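Local coordinates for Alpha/beta hydrolase fold protein (Nakamurella multipartita, PDB 4Y7D) that probably acts as a hydrolase, although its substrate is not established, at residues V28-G33 against A48-A53; T166-V171 against E188-I193; F257-A262 against L270-A275. All coordinates share one frame; numbering follows the deposited sequence. Where two conformers were deposited one is given.

Contact 1: residues V28-G33 against A48-A53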
ATOM      1  N   VAL A  28       9.443  -3.359  10.240  1.00 20.75           N
ATOM      2  CA  VAL A  28      10.742  -3.735   9.757  1.00 20.89           C
ATOM      3  C   VAL A  28      11.395  -2.437   9.353  1.00 22.65           C
ATOM      4  O   VAL A  28      10.806  -1.618   8.652  1.00 22.54           O
ATOM      5  CB  VAL A  28      10.658  -4.716   8.562  1.00 21.50           C
ATOM      6  CG1 VAL A  28      12.026  -5.094   8.038  1.00 22.81           C
ATOM      7  CG2 VAL A  28       9.878  -5.966   8.952  1.00 22.16           C
ATOM      8  N   ILE A  29      12.642  -2.327   9.759  1.00 23.51           N
ATOM      9  CA  ILE A  29      13.457  -1.143   9.604  1.00 26.19           C
ATOM     10  C   ILE A  29      14.541  -1.560   8.600  1.00 25.73           C
ATOM     11  O   ILE A  29      15.320  -2.460   8.884  1.00 25.20           O
ATOM     12  CB  ILE A  29      14.149  -0.814  10.960  1.00 28.74           C
ATOM     13  CG1 ILE A  29      13.133  -0.468  12.072  1.00 28.70           C
ATOM     14  CG2 ILE A  29      15.166   0.280  10.810  1.00 30.81           C
ATOM     15  CD1 ILE A  29      12.360   0.796  11.876  1.00 27.08           C
ATOM     16  N   VAL A  30      14.568  -0.926   7.426  1.00 24.78           N
ATOM     17  CA  VAL A  30      15.504  -1.317   6.402  1.00 25.50           C
ATOM     18  C   VAL A  30      16.029  -0.118   5.610  1.00 25.08           C
ATOM     19  O   VAL A  30      15.314   0.847   5.393  1.00 22.65           O
ATOM     20  CB  VAL A  30      14.853  -2.336   5.460  1.00 27.62           C
ATOM     21  CG1 VAL A  30      13.690  -1.758   4.671  1.00 28.82           C
ATOM     22  CG2 VAL A  30      15.883  -2.888   4.505  1.00 31.17           C
ATOM     23  N   GLY A  31      17.273  -0.225   5.150  1.00 25.46           N
ATOM     24  CA  GLY A  31      17.880   0.817   4.322  1.00 26.14           C
ATOM     25  C   GLY A  31      18.544   1.923   5.139  1.00 25.33           C
ATOM     26  O   GLY A  31      18.670   1.848   6.372  1.00 24.94           O
ATOM     27  N   ALA A  32      18.966   2.965   4.437  1.00 24.58           N
ATOM     28  CA  ALA A  32      19.706   4.082   5.019  1.00 25.05           C
ATOM     29  C   ALA A  32      19.373   5.275   4.165  1.00 25.75           C
ATOM     30  O   ALA A  32      19.147   5.141   2.949  1.00 24.93           O
ATOM     31  CB  ALA A  32      21.211   3.827   4.955  1.00 26.37           C
ATOM     32  N   GLY A  33      19.323   6.449   4.783  1.00 24.54           N
ATOM     33  CA  GLY A  33      18.888   7.648   4.081  1.00 24.06           C
ATOM     34  C   GLY A  33      17.685   8.284   4.761  1.00 24.05           C
ATOM     35  O   GLY A  33      17.266   7.841   5.828  1.00 22.90           O
ATOM     36  N   ALA A  48       4.165  -7.343   2.269  1.00 20.96           N
ATOM     37  CA  ALA A  48       3.712  -6.426   1.218  1.00 20.27           C
ATOM     38  C   ALA A  48       4.457  -5.125   1.311  1.00 19.50           C
ATOM     39  O   ALA A  48       4.893  -4.581   0.306  1.00 19.08           O
ATOM     40  CB  ALA A  48       2.214  -6.166   1.328  1.00 20.86           C
ATOM     41  N   GLY A  49       4.555  -4.581   2.517  1.00 19.44           N
ATOM     42  CA  GLY A  49       5.261  -3.315   2.706  1.00 19.09           C
ATOM     43  C   GLY A  49       6.709  -3.360   2.254  1.00 18.74           C
ATOM     44  O   GLY A  49       7.195  -2.418   1.648  1.00 18.77           O
ATOM     45  N   LEU A  50       7.420  -4.431   2.556  1.00 19.64           N
ATOM     46  CA  LEU A  50       8.797  -4.505   2.123  1.00 19.99           C
ATOM     47  C   LEU A  50       8.916  -4.564   0.609  1.00 19.91           C
ATOM     48  O   LEU A  50       9.888  -4.039   0.031  1.00 20.05           O
ATOM     49  CB  LEU A  50       9.479  -5.749   2.739  1.00 20.79           C
ATOM     50  CG  LEU A  50       9.884  -5.623   4.198  1.00 22.77           C
ATOM     51  CD1 LEU A  50      10.213  -6.973   4.838  1.00 25.03           C
ATOM     52  CD2 LEU A  50      11.099  -4.698   4.332  1.00 22.58           C
ATOM     53  N   ALA A  51       7.978  -5.233  -0.035  1.00 19.78           N
ATOM     54  CA  ALA A  51       7.962  -5.306  -1.490  1.00 19.99           C
ATOM     55  C   ALA A  51       7.707  -3.915  -2.080  1.00 20.31           C
ATOM     56  O   ALA A  51       8.407  -3.476  -3.005  1.00 18.80           O
ATOM     57  CB  ALA A  51       6.888  -6.286  -1.965  1.00 20.78           C
HETATM   58  N   MSE A  52       6.764  -3.188  -1.484  1.00 19.10           N
HETATM   59  CA  MSE A  52       6.522  -1.776  -1.846  1.00 19.06           C
HETATM   60  C   MSE A  52       7.790  -0.905  -1.670  1.00 19.86           C
HETATM   61  O   MSE A  52       8.029   0.008  -2.463  1.00 18.61           O
HETATM   62  CB  MSE A  52       5.424  -1.171  -0.994  1.00 18.98           C
HETATM   63  CG  MSE A  52       4.027  -1.750  -1.247  1.00 19.75           C
HETATM   64 SE   MSE A  52       2.779  -1.150   0.189  0.65 20.64          SE
HETATM   65  CE  MSE A  52       2.956   0.762  -0.007  1.00 18.91           C
ATOM     66  N   ALA A  53       8.563  -1.183  -0.613  1.00 19.64           N
ATOM     67  CA  ALA A  53       9.693  -0.353  -0.193  1.00 19.98           C
ATOM     68  C   ALA A  53      10.961  -0.634  -0.955  1.00 21.49           C
ATOM     69  O   ALA A  53      11.918   0.165  -0.841  1.00 20.01           O
ATOM     70  CB  ALA A  53       9.985  -0.542   1.278  1.00 21.05           C
TER

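Contact 2: residues T166-V171 against E188-I193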
ATOM      1  N   THR A 166       4.671 -21.970 -10.175  1.00 32.08           N
ATOM      2  CA  THR A 166       3.985 -21.587 -11.434  1.00 32.01           C
ATOM      3  C   THR A 166       3.862 -20.067 -11.457  1.00 30.87           C
ATOM      4  O   THR A 166       2.736 -19.506 -11.416  1.00 30.73           O
ATOM      5  CB  THR A 166       2.585 -22.260 -11.578  1.00 32.69           C
ATOM      6  OG1 THR A 166       1.675 -21.767 -10.564  1.00 32.12           O
ATOM      7  CG2 THR A 166       2.712 -23.760 -11.504  1.00 34.55           C
ATOM      8  N   PRO A 167       5.021 -19.372 -11.414  1.00 30.08           N
ATOM      9  CA  PRO A 167       4.924 -17.946 -11.165  1.00 29.78           C
ATOM     10  C   PRO A 167       4.198 -17.201 -12.305  1.00 30.10           C
ATOM     11  O   PRO A 167       3.403 -16.272 -12.019  1.00 29.53           O
ATOM     12  CB  PRO A 167       6.399 -17.517 -10.992  1.00 29.32           C
ATOM     13  CG  PRO A 167       7.206 -18.610 -11.634  1.00 30.40           C
ATOM     14  CD  PRO A 167       6.413 -19.840 -11.356  1.00 31.27           C
ATOM     15  N   GLU A 168       4.439 -17.592 -13.557  1.00 31.07           N
ATOM     16  CA  GLU A 168       3.778 -16.892 -14.677  1.00 31.38           C
ATOM     17  C   GLU A 168       2.252 -16.968 -14.574  1.00 31.39           C
ATOM     18  O   GLU A 168       1.541 -15.975 -14.814  1.00 29.48           O
ATOM     19  CB  GLU A 168       4.271 -17.386 -16.033  1.00 33.47           C
ATOM     20  CG  GLU A 168       3.674 -16.610 -17.199  1.00 34.85           C
ATOM     21  CD  GLU A 168       4.442 -16.737 -18.506  1.00 36.81           C
ATOM     22  OE1 GLU A 168       5.630 -17.127 -18.502  1.00 38.76           O
ATOM     23  OE2 GLU A 168       3.842 -16.457 -19.554  1.00 37.41           O
ATOM     24  N   LYS A 169       1.737 -18.141 -14.202  1.00 32.43           N
ATOM     25  CA  LYS A 169       0.310 -18.300 -14.021  1.00 33.23           C
ATOM     26  C   LYS A 169      -0.198 -17.385 -12.940  1.00 30.39           C
ATOM     27  O   LYS A 169      -1.256 -16.793 -13.084  1.00 29.70           O
ATOM     28  CB  LYS A 169      -0.078 -19.770 -13.702  1.00 35.92           C
ATOM     29  CG  LYS A 169      -0.057 -20.714 -14.908  1.00 41.32           C
ATOM     30  CD  LYS A 169      -0.937 -21.975 -14.667  1.00 45.30           C
ATOM     31  CE  LYS A 169      -0.615 -23.184 -15.556  1.00 50.18           C
ATOM     32  NZ  LYS A 169      -0.032 -24.356 -14.816  1.00 52.93           N
ATOM     33  N   LEU A 170       0.560 -17.241 -11.847  1.00 28.55           N
ATOM     34  CA  LEU A 170       0.133 -16.371 -10.752  1.00 27.83           C
ATOM     35  C   LEU A 170       0.160 -14.897 -11.183  1.00 26.33           C
ATOM     36  O   LEU A 170      -0.774 -14.130 -10.871  1.00 26.26           O
ATOM     37  CB  LEU A 170       0.961 -16.583  -9.492  1.00 26.78           C
ATOM     38  CG  LEU A 170       0.404 -15.830  -8.267  1.00 26.24           C
ATOM     39  CD1 LEU A 170      -1.091 -16.052  -8.009  1.00 27.18           C
ATOM     40  CD2 LEU A 170       1.141 -16.209  -6.993  1.00 26.89           C
ATOM     41  N   VAL A 171       1.224 -14.502 -11.890  1.00 26.18           N
ATOM     42  CA  VAL A 171       1.352 -13.129 -12.404  1.00 25.87           C
ATOM     43  C   VAL A 171       0.137 -12.793 -13.327  1.00 26.10           C
ATOM     44  O   VAL A 171      -0.517 -11.765 -13.168  1.00 26.00           O
ATOM     45  CB  VAL A 171       2.708 -12.946 -13.128  1.00 26.18           C
ATOM     46  CG1 VAL A 171       2.729 -11.667 -13.942  1.00 26.27           C
ATOM     47  CG2 VAL A 171       3.849 -12.962 -12.128  1.00 25.48           C
ATOM     48  N   GLU A 188       0.283  -8.920 -22.634  1.00 31.09           N
ATOM     49  CA  GLU A 188       1.386  -7.998 -22.908  0.60 31.37           C
ATOM     50  C   GLU A 188       2.076  -7.556 -21.607  1.00 30.23           C
ATOM     51  O   GLU A 188       3.309  -7.493 -21.535  1.00 29.17           O
ATOM     52  CB  GLU A 188       0.883  -6.789 -23.704  0.60 32.52           C
ATOM     53  CG  GLU A 188       1.981  -5.826 -24.159  0.60 33.10           C
ATOM     54  CD  GLU A 188       1.470  -4.760 -25.141  0.60 34.22           C
ATOM     55  OE1 GLU A 188       1.099  -5.101 -26.284  0.60 36.65           O
ATOM     56  OE2 GLU A 188       1.439  -3.579 -24.781  0.60 34.41           O
ATOM     57  N   ARG A 189       1.273  -7.277 -20.575  1.00 28.62           N
ATOM     58  CA  ARG A 189       1.775  -6.853 -19.275  1.00 27.05           C
ATOM     59  C   ARG A 189       2.515  -7.991 -18.602  1.00 27.17           C
ATOM     60  O   ARG A 189       3.584  -7.801 -18.081  1.00 26.11           O
ATOM     61  CB  ARG A 189       0.652  -6.302 -18.381  1.00 26.59           C
ATOM     62  CG  ARG A 189       1.177  -5.740 -17.055  1.00 25.42           C
ATOM     63  CD  ARG A 189       1.939  -4.404 -17.180  1.00 24.85           C
ATOM     64  NE  ARG A 189       0.970  -3.367 -17.505  1.00 24.83           N
ATOM     65  CZ  ARG A 189       0.705  -2.921 -18.715  1.00 25.77           C
ATOM     66  NH1 ARG A 189      -0.272  -2.071 -18.874  1.00 26.22           N
ATOM     67  NH2 ARG A 189       1.436  -3.293 -19.764  1.00 27.35           N
ATOM     68  N   VAL A 190       1.952  -9.203 -18.691  1.00 28.18           N
ATOM     69  CA  VAL A 190       2.564 -10.384 -18.118  1.00 28.90           C
ATOM     70  C   VAL A 190       3.958 -10.619 -18.730  1.00 29.16           C
ATOM     71  O   VAL A 190       4.913 -10.895 -18.004  1.00 28.62           O
ATOM     72  CB  VAL A 190       1.621 -11.611 -18.255  1.00 29.69           C
ATOM     73  CG1 VAL A 190       2.349 -12.902 -17.901  1.00 31.57           C
ATOM     74  CG2 VAL A 190       0.381 -11.437 -17.413  1.00 29.76           C
ATOM     75  N   ALA A 191       4.082 -10.497 -20.047  1.00 30.58           N
ATOM     76  CA  ALA A 191       5.377 -10.746 -20.713  1.00 31.91           C
ATOM     77  C   ALA A 191       6.437  -9.734 -20.262  1.00 31.33           C
ATOM     78  O   ALA A 191       7.584 -10.105 -20.003  1.00 32.38           O
ATOM     79  CB  ALA A 191       5.211 -10.727 -22.220  1.00 33.29           C
ATOM     80  N   GLN A 192       6.020  -8.472 -20.092  1.00 30.44           N
ATOM     81  CA  GLN A 192       6.884  -7.435 -19.523  1.00 29.43           C
ATOM     82  C   GLN A 192       7.390  -7.817 -18.123  1.00 28.57           C
ATOM     83  O   GLN A 192       8.566  -7.696 -17.814  1.00 28.33           O
ATOM     84  CB  GLN A 192       6.121  -6.106 -19.453  1.00 28.61           C
ATOM     85  CG  GLN A 192       5.904  -5.515 -20.851  1.00 28.91           C
ATOM     86  CD  GLN A 192       4.791  -4.489 -20.866  1.00 27.76           C
ATOM     87  OE1 GLN A 192       4.201  -4.163 -19.811  1.00 26.67           O
ATOM     88  NE2 GLN A 192       4.463  -4.009 -22.051  1.00 28.34           N
ATOM     89  N   ILE A 193       6.485  -8.297 -17.285  1.00 27.23           N
ATOM     90  CA  ILE A 193       6.802  -8.629 -15.941  1.00 26.24           C
ATOM     91  C   ILE A 193       7.736  -9.827 -15.878  1.00 27.59           C
ATOM     92  O   ILE A 193       8.684  -9.826 -15.125  1.00 26.62           O
ATOM     93  CB  ILE A 193       5.513  -8.897 -15.156  1.00 26.07           C
ATOM     94  CG1 ILE A 193       4.756  -7.577 -14.993  1.00 25.18           C
ATOM     95  CG2 ILE A 193       5.825  -9.541 -13.789  1.00 26.06           C
ATOM     96  CD1 ILE A 193       3.376  -7.716 -14.379  1.00 24.25           C
TER

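Contact 3: residues F257-A262 against L270-A275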
ATOM      1  N   PHE A 257     -10.914   7.799  -6.978  1.00 19.14           N
ATOM      2  CA  PHE A 257     -10.374   8.065  -5.647  1.00 17.79           C
ATOM      3  C   PHE A 257      -9.134   8.967  -5.742  1.00 17.45           C
ATOM      4  O   PHE A 257      -8.929   9.871  -4.873  1.00 16.84           O
ATOM      5  CB  PHE A 257      -9.990   6.799  -4.906  1.00 18.59           C
ATOM      6  CG  PHE A 257     -11.174   6.021  -4.353  1.00 19.70           C
ATOM      7  CD1 PHE A 257     -11.715   6.358  -3.151  1.00 20.05           C
ATOM      8  CD2 PHE A 257     -11.715   4.948  -5.040  1.00 21.47           C
ATOM      9  CE1 PHE A 257     -12.801   5.671  -2.637  1.00 21.29           C
ATOM     10  CE2 PHE A 257     -12.825   4.250  -4.538  1.00 22.73           C
ATOM     11  CZ  PHE A 257     -13.352   4.612  -3.322  1.00 23.30           C
ATOM     12  N   SER A 258      -8.319   8.693  -6.742  1.00 16.89           N
ATOM     13  CA  SER A 258      -7.113   9.520  -6.919  1.00 17.53           C
ATOM     14  C   SER A 258      -7.386  10.941  -7.465  1.00 19.50           C
ATOM     15  O   SER A 258      -6.683  11.896  -7.089  1.00 19.50           O
ATOM     16  CB  SER A 258      -6.138   8.803  -7.817  1.00 17.81           C
ATOM     17  OG  SER A 258      -5.587   7.618  -7.215  1.00 18.85           O
ATOM     18  N   ARG A 259      -8.336  11.080  -8.384  1.00 19.95           N
ATOM     19  CA  ARG A 259      -8.718  12.403  -8.894  1.00 22.15           C
ATOM     20  C   ARG A 259      -9.295  13.233  -7.771  1.00 20.09           C
ATOM     21  O   ARG A 259      -8.988  14.395  -7.656  1.00 19.75           O
ATOM     22  CB  ARG A 259      -9.733  12.308 -10.057  1.00 26.15           C
ATOM     23  CG  ARG A 259      -9.079  12.089 -11.400  1.00 32.78           C
ATOM     24  CD  ARG A 259     -10.047  12.332 -12.583  1.00 36.42           C
ATOM     25  NE  ARG A 259     -11.005  11.219 -12.572  1.00 45.48           N
ATOM     26  CZ  ARG A 259     -10.794   9.992 -13.092  1.00 46.78           C
ATOM     27  NH1 ARG A 259      -9.669   9.698 -13.773  1.00 42.49           N
ATOM     28  NH2 ARG A 259     -11.742   9.054 -12.927  1.00 42.10           N
ATOM     29  N   PHE A 260     -10.121  12.614  -6.915  1.00 19.06           N
ATOM     30  CA  PHE A 260     -10.661  13.279  -5.758  1.00 18.98           C
ATOM     31  C   PHE A 260      -9.534  13.748  -4.847  1.00 18.45           C
ATOM     32  O   PHE A 260      -9.566  14.871  -4.375  1.00 19.17           O
ATOM     33  CB  PHE A 260     -11.603  12.342  -4.964  1.00 18.95           C
ATOM     34  CG  PHE A 260     -12.077  12.893  -3.655  1.00 19.64           C
ATOM     35  CD1 PHE A 260     -13.039  13.869  -3.619  1.00 20.19           C
ATOM     36  CD2 PHE A 260     -11.612  12.395  -2.461  1.00 19.41           C
ATOM     37  CE1 PHE A 260     -13.475  14.366  -2.417  1.00 20.71           C
ATOM     38  CE2 PHE A 260     -12.058  12.883  -1.249  1.00 20.53           C
ATOM     39  CZ  PHE A 260     -13.018  13.867  -1.244  1.00 21.07           C
ATOM     40  N   ALA A 261      -8.599  12.858  -4.539  1.00 18.15           N
ATOM     41  CA  ALA A 261      -7.514  13.159  -3.614  1.00 17.42           C
ATOM     42  C   ALA A 261      -6.687  14.324  -4.145  1.00 17.76           C
ATOM     43  O   ALA A 261      -6.426  15.260  -3.389  1.00 17.96           O
ATOM     44  CB  ALA A 261      -6.662  11.926  -3.365  1.00 16.97           C
ATOM     45  N   ALA A 262      -6.340  14.299  -5.442  1.00 17.55           N
ATOM     46  CA  ALA A 262      -5.559  15.370  -6.021  1.00 19.23           C
ATOM     47  C   ALA A 262      -6.305  16.707  -5.988  1.00 20.21           C
ATOM     48  O   ALA A 262      -5.691  17.761  -5.764  1.00 21.44           O
ATOM     49  CB  ALA A 262      -5.096  15.023  -7.407  1.00 19.44           C
ATOM     50  N   LEU A 270      -0.927  14.795  -9.882  1.00 19.31           N
ATOM     51  CA  LEU A 270      -1.581  13.541 -10.231  1.00 19.73           C
ATOM     52  C   LEU A 270      -0.907  12.961 -11.467  1.00 18.85           C
ATOM     53  O   LEU A 270      -0.764  13.642 -12.483  1.00 18.12           O
ATOM     54  CB  LEU A 270      -3.062  13.804 -10.540  1.00 20.58           C
ATOM     55  CG  LEU A 270      -3.930  12.613 -10.922  1.00 20.50           C
ATOM     56  CD1 LEU A 270      -3.936  11.484  -9.893  1.00 19.83           C
ATOM     57  CD2 LEU A 270      -5.329  13.182 -11.135  1.00 22.66           C
ATOM     58  N   VAL A 271      -0.486  11.701 -11.373  1.00 18.97           N
ATOM     59  CA  VAL A 271       0.122  10.984 -12.481  1.00 19.18           C
ATOM     60  C   VAL A 271      -0.746   9.766 -12.840  1.00 19.34           C
ATOM     61  O   VAL A 271      -0.983   8.868 -12.005  1.00 20.40           O
ATOM     62  CB  VAL A 271       1.565  10.546 -12.105  1.00 20.03           C
ATOM     63  CG1 VAL A 271       2.133   9.597 -13.117  1.00 20.39           C
ATOM     64  CG2 VAL A 271       2.448  11.767 -11.928  1.00 21.75           C
ATOM     65  N   HIS A 272      -1.196   9.731 -14.086  1.00 19.42           N
ATOM     66  CA  HIS A 272      -1.926   8.619 -14.646  1.00 20.13           C
ATOM     67  C   HIS A 272      -0.981   7.676 -15.414  1.00 20.36           C
ATOM     68  O   HIS A 272      -0.117   8.123 -16.172  1.00 20.79           O
ATOM     69  CB  HIS A 272      -2.980   9.130 -15.638  1.00 20.06           C
ATOM     70  CG  HIS A 272      -3.952  10.079 -15.049  1.00 20.85           C
ATOM     71  ND1 HIS A 272      -5.008   9.677 -14.242  1.00 21.91           N
ATOM     72  CD2 HIS A 272      -4.040  11.427 -15.137  1.00 22.04           C
ATOM     73  CE1 HIS A 272      -5.696  10.737 -13.878  1.00 21.72           C
ATOM     74  NE2 HIS A 272      -5.121  11.810 -14.397  1.00 22.78           N
ATOM     75  N   LEU A 273      -1.194   6.374 -15.264  1.00 19.42           N
ATOM     76  CA  LEU A 273      -0.475   5.382 -16.007  1.00 20.54           C
ATOM     77  C   LEU A 273      -1.544   4.689 -16.868  1.00 21.37           C
ATOM     78  O   LEU A 273      -2.420   3.989 -16.346  1.00 21.45           O
ATOM     79  CB  LEU A 273       0.234   4.432 -15.040  1.00 20.30           C
ATOM     80  CG  LEU A 273       1.483   5.019 -14.369  1.00 20.22           C
ATOM     81  CD1 LEU A 273       1.905   4.188 -13.200  1.00 19.89           C
ATOM     82  CD2 LEU A 273       2.639   5.189 -15.365  1.00 21.09           C
ATOM     83  N   ASP A 274      -1.494   4.968 -18.160  1.00 21.06           N
ATOM     84  CA  ASP A 274      -2.468   4.504 -19.112  1.00 21.86           C
ATOM     85  C   ASP A 274      -2.451   2.971 -19.175  1.00 22.10           C
ATOM     86  O   ASP A 274      -1.410   2.363 -19.366  1.00 22.63           O
ATOM     87  CB  ASP A 274      -2.164   5.057 -20.494  1.00 22.79           C
ATOM     88  CG  ASP A 274      -2.609   6.505 -20.703  1.00 23.46           C
ATOM     89  OD1 ASP A 274      -3.454   7.002 -19.932  1.00 22.74           O
ATOM     90  OD2 ASP A 274      -2.166   7.079 -21.754  1.00 23.98           O
ATOM     91  N   ALA A 275      -3.610   2.363 -19.030  1.00 22.06           N
ATOM     92  CA  ALA A 275      -3.755   0.905 -19.043  1.00 23.02           C
ATOM     93  C   ALA A 275      -3.056   0.288 -17.829  1.00 22.48           C
ATOM     94  O   ALA A 275      -2.688  -0.882 -17.822  1.00 24.75           O
ATOM     95  CB  ALA A 275      -3.284   0.297 -20.376  1.00 24.02           C
TER

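Contact 1: residues V28-G33 against A48-A53
With chi1 at 179°, Val28 carries its CG1 trans to the backbone N, and with chi1 at 65° Val30 places its own CG1 between the backbone N and the carbonyl carbon; both methyls are thereby presented to the same leucine, Leu50. The leucine starts off along the flank of its helix, but its isobutyl end turns in to the strand, and both branches are used there. CD2 does most of the touching: it lies 3.8 Å from Val28 CG1 and 3.9 Å from Val30 CG1, touching one methyl of each valine. CD1 reaches Val28 alone, at 4.1 Å from its CG1. The Leu50 side chain runs at about a right angle across Val28 and more obliquely across Val30. Val28 and Val30 both send their CB toward the helix while Ile29 between them points away, the alternation of an extended strand. This is helix-on-sheet packing in the alpha/beta hydrolase fold: helix 46-58, which connects the parallel strands 35-39 and 62-66, covers one face of the sheet and extends over to strand 23-31. In the sheet, strand 62-66 lies between strands 23-31 and 35-39, and pairs with the former through backbone bonds of Val28 with Val65 and of Val30 with Ala63; Leu50 also rests on Val65. Contact across the two segments is entirely apolar, made by methyl groups. The backbone O of Met52, a selenomethionine, accepts a hydrogen bond from Trp282 NE1.

Contact 2: residues T166-V171 against E188-I193
The side chains of Val171 and Ile193 lie alongside each other, pointing opposite ways, and pack helix 167-177 against helix 183-194 in the helical cap that alpha/beta hydrolases commonly carry between strands of the core sheet. The two short axes run at 135° to one another, 10.1 Å apart at their closest. One methyl is the pivot: Val171 CG1 lies 3.8 Å from Ile193 CG2 and 4.0 Å from Ile193 CD1, so that it meets both arms of the isoleucine. Chi1 of 166° puts this methyl trans to the Val171 backbone N and directs it at the partner helix. Val190 approaches the same methyl from one turn earlier, its CG1 4.2 Å from Val171 CG1. Toward the solvent side, Glu168 crosses Val190 at about a right angle, laying its CG 4.0 Å from Val190 CG1; here the aliphatic part of an exposed acidic side chain extends the apolar seam. Leu204 of helix 197-209 and Met194 also pack on Val171, which is buried. Within helix 183-194, Arg189 NH2 donates a hydrogen bond of 2.9 Å to Gln192 OE1, approaching tilted 25° from the amide's carbonyl plane.

Contact 3: residues F257-A262 against L270-A275
Ser258 O accepts the helical hydrogen bond from Ala262 N at 2.9 Å, and on the strand side Leu270 CD1 packs against the same oxygen at 3.9 Å. That methyl also lies 4.0 Å from Ser258 CB, so it settles on the backbone and the first carbon of the serine. The other branch of the leucine takes a different neighbour: CD2 approaches Arg259 CG to 3.9 Å, the two side chains crossing at a slant. Nearer the root of the leucine, Ala262 CB and Leu270 CB meet directly at 3.9 Å. Leu270 is able to straddle the helix surface in this way because its CG stands opposite the backbone N (chi1 -180°), carrying the fork out over the turn from Ser258 to Ala262. Helix 255-264 and strand 269-273 are the second and third elements of a beta-alpha-beta crossover that begins with strand 242-247, and their local directions differ by 162°. The third element is the outermost strand at this end of the sheet; Val271 and Leu273 join it to strand 242-247 by backbone bonds, while Leu270 and Ser258 both touch Val244. Farther along the strand, at the surface, Arg259 meets His272. Arg259 NH1 lies 4.1 Å from His272 CE1, which meets the edge of the guanidinium, nearly level with it, the two planes 23° apart. Since Arg259 NH1 is also only 4.7 Å from His272 ND1, the arginine charge would be expected to disfavour protonation of the imidazole, though at this exposed position solvent would probably screen much of the effect.

In the fold
Following the chain from the N terminus, contact 1 closes the first loop, bringing helix 46-58 back over strand 23-31 near one end of the sheet. Contact 2 comes next, folding two helices of the cap together, and contact 3 is last, setting helix 255-264 against the edge strand 269-273. The three follow in series, neither nesting nor crossing. Contacts 1 and 3 belong to the same sheet but lie on opposite sides of the chain's centre, their own centres about 24 Å apart. Contacts 2 and 3 do touch: Arg189 NH1 probably hydrogen-bonds to Ala275 O at 2.9 Å, linking the cap to the loop that leaves the last strand.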